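Local coordinates for eukaryotic peptide chain release factor GTP-binding subunit (Schizosaccharomyces pombe, PDB 1R5B), which belongs to the translational GTPase family as the eRF3 release factor, joining a P-loop G domain to two beta-rich domains, at residues Q179-L184 with H265-V270. Sequence-based numbering, arbitrary orientation.
Sequences QGINHL and HLERKV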
loop_
_atom_site.group_PDB
_atom_site.type_symbol
_atom_site.label_atom_id
_atom_site.label_comp_id
_atom_site.label_asym_id
_atom_site.label_seq_id
_atom_site.Cartn_x
_atom_site.Cartn_y
_atom_site.Cartn_z
ATOM N N GLN A 179 -9.315 2.556 -17.162
ATOM C CA GLN A 179 -9.090 1.622 -16.057
ATOM C C GLN A 179 -8.838 2.324 -14.707
ATOM O O GLN A 179 -8.465 1.668 -13.729
ATOM C CB GLN A 179 -7.882 0.727 -16.363
ATOM C CG GLN A 179 -8.082 -0.222 -17.512
ATOM C CD GLN A 179 -8.854 -1.461 -17.108
ATOM O OE1 GLN A 179 -8.324 -2.330 -16.399
ATOM N NE2 GLN A 179 -10.105 -1.553 -17.557
ATOM N N GLY A 180 -9.011 3.645 -14.658
ATOM C CA GLY A 180 -8.914 4.388 -13.417
ATOM C C GLY A 180 -7.487 4.665 -13.016
ATOM O O GLY A 180 -7.240 5.093 -11.901
ATOM N N ILE A 181 -6.549 4.453 -13.933
ATOM C CA ILE A 181 -5.124 4.687 -13.667
ATOM C C ILE A 181 -4.809 6.146 -13.832
ATOM O O ILE A 181 -4.659 6.627 -14.948
ATOM C CB ILE A 181 -4.194 3.869 -14.625
ATOM C CG1 ILE A 181 -4.558 2.388 -14.595
ATOM C CG2 ILE A 181 -2.727 4.080 -14.228
ATOM C CD1 ILE A 181 -4.653 1.835 -13.184
ATOM N N ASN A 182 -4.727 6.843 -12.708
ATOM C CA ASN A 182 -4.424 8.263 -12.668
ATOM C C ASN A 182 -2.963 8.526 -12.355
ATOM O O ASN A 182 -2.492 9.656 -12.454
ATOM C CB ASN A 182 -5.327 8.955 -11.647
ATOM C CG ASN A 182 -6.790 8.897 -12.040
ATOM O OD1 ASN A 182 -7.668 8.723 -11.202
ATOM N ND2 ASN A 182 -7.055 9.033 -13.324
ATOM N N HIS A 183 -2.243 7.487 -11.967
ATOM C CA HIS A 183 -0.805 7.581 -11.798
ATOM C C HIS A 183 -0.214 6.431 -12.597
ATOM O O HIS A 183 -0.229 5.284 -12.170
ATOM C CB HIS A 183 -0.444 7.480 -10.325
ATOM C CG HIS A 183 1.020 7.557 -10.060
ATOM N ND1 HIS A 183 1.860 6.484 -10.242
ATOM C CD2 HIS A 183 1.796 8.572 -9.616
ATOM C CE1 HIS A 183 3.092 6.833 -9.917
ATOM N NE2 HIS A 183 3.080 8.094 -9.531
ATOM N N LEU A 184 0.266 6.751 -13.785
ATOM C CA LEU A 184 0.690 5.752 -14.735
ATOM C C LEU A 184 2.172 5.467 -14.554
ATOM O O LEU A 184 2.980 6.383 -14.525
ATOM C CB LEU A 184 0.422 6.281 -16.139
ATOM C CG LEU A 184 0.550 5.321 -17.304
ATOM C CD1 LEU A 184 -0.414 4.174 -17.149
ATOM C CD2 LEU A 184 0.254 6.068 -18.589
ATOM N N HIS A 265 0.853 5.510 -4.441
ATOM C CA HIS A 265 -0.399 5.739 -5.152
ATOM C C HIS A 265 -0.984 4.422 -5.664
ATOM O O HIS A 265 -0.631 3.985 -6.736
ATOM C CB HIS A 265 -0.146 6.696 -6.308
ATOM C CG HIS A 265 -1.381 7.296 -6.891
ATOM N ND1 HIS A 265 -2.325 6.557 -7.575
ATOM C CD2 HIS A 265 -1.810 8.577 -6.919
ATOM C CE1 HIS A 265 -3.285 7.367 -7.994
ATOM N NE2 HIS A 265 -2.997 8.595 -7.606
ATOM N N LEU A 266 -1.839 3.783 -4.859
ATOM C CA LEU A 266 -2.614 2.620 -5.281
ATOM C C LEU A 266 -4.094 3.035 -5.423
ATOM O O LEU A 266 -4.727 3.449 -4.449
ATOM C CB LEU A 266 -2.477 1.487 -4.254
ATOM C CG LEU A 266 -1.071 1.037 -3.828
ATOM C CD1 LEU A 266 -1.140 -0.159 -2.926
ATOM C CD2 LEU A 266 -0.226 0.702 -4.973
ATOM N N GLU A 267 -4.644 2.915 -6.623
ATOM C CA GLU A 267 -5.963 3.489 -6.923
ATOM C C GLU A 267 -7.098 3.090 -5.992
ATOM O O GLU A 267 -7.862 3.945 -5.614
ATOM C CB GLU A 267 -6.404 3.184 -8.344
ATOM C CG GLU A 267 -5.512 3.741 -9.435
ATOM C CD GLU A 267 -5.399 5.264 -9.432
ATOM O OE1 GLU A 267 -6.265 5.967 -8.869
ATOM O OE2 GLU A 267 -4.409 5.739 -10.020
ATOM N N ARG A 268 -7.234 1.813 -5.635
ATOM C CA ARG A 268 -8.321 1.421 -4.742
ATOM C C ARG A 268 -8.212 2.134 -3.398
ATOM O O ARG A 268 -9.215 2.581 -2.850
ATOM C CB ARG A 268 -8.368 -0.094 -4.517
ATOM C CG ARG A 268 -8.781 -0.884 -5.757
ATOM C CD ARG A 268 -8.848 -2.391 -5.569
ATOM N NE ARG A 268 -7.583 -2.941 -5.081
ATOM C CZ ARG A 268 -7.452 -4.122 -4.495
ATOM N NH1 ARG A 268 -8.497 -4.909 -4.321
ATOM N NH2 ARG A 268 -6.260 -4.520 -4.074
ATOM N N LYS A 269 -6.987 2.223 -2.883
ATOM C CA LYS A 269 -6.699 2.860 -1.590
ATOM C C LYS A 269 -6.893 4.382 -1.685
ATOM O O LYS A 269 -7.435 4.982 -0.776
ATOM C CB LYS A 269 -5.265 2.546 -1.149
ATOM C CG LYS A 269 -5.023 2.513 0.326
ATOM C CD LYS A 269 -3.525 2.350 0.655
ATOM C CE LYS A 269 -3.045 0.908 0.602
ATOM N NZ LYS A 269 -1.528 0.830 0.574
ATOM N N VAL A 270 -6.466 4.982 -2.792
ATOM C CA VAL A 270 -6.658 6.420 -3.013
ATOM C C VAL A 270 -8.146 6.786 -3.073
ATOM O O VAL A 270 -8.552 7.860 -2.615
ATOM C CB VAL A 270 -5.986 6.887 -4.336
ATOM C CG1 VAL A 270 -6.379 8.346 -4.698
ATOM C CG2 VAL A 270 -4.468 6.758 -4.250
#
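Glu267 reaches the loop 179-184 with its carboxylate and meets consecutive backbone N-H groups there. Asn182 N lies 2.9 Å from Glu267 OE2 with an N-H...O angle of 155°, a hydrogen bond; His183 N to the same OE2, at 3.4 Å, is a weak one. OE2 is less surely placed in the model, so the geometry of both bonds is to be read with caution. The Glu267 chain is bent at chi2, and its CG and CD lie against the carbonyl of Gly180, with Gly180 O 3.1 Å from Glu267 CD. Gly180 O and the carboxylate oxygens are all acceptors and make no bond with each other. Ile181 CD1 touches Glu267 CG more loosely at 4.3 Å.

Beside this polar contact, the CB of His183 sits over the centre of the His265 ring, 3.5 Å from its centroid and 12° off the normal, a CH-pi contact. The two imidazoles are nearly parallel (21°) yet slid apart, centroids 5.2 Å from each other, so they barely overlap. Val270 CG2 covers the opposite face of the His265 ring, 3.9 Å above its plane.

Further out, Gly180, with positive phi, is the C-prime residue of a Schellman motif ending helix 169-178, and Tyr220 OH hydrogen-bonds Ile181 O. From helix 267-270, Arg268 and Lys269 make salt bridges to Asp146 and Glu42. The contact thus joins the helix-to-strand loop before strand 184-189 of the P-loop GTPase fold to the short helix leading into the beta-barrel that follows.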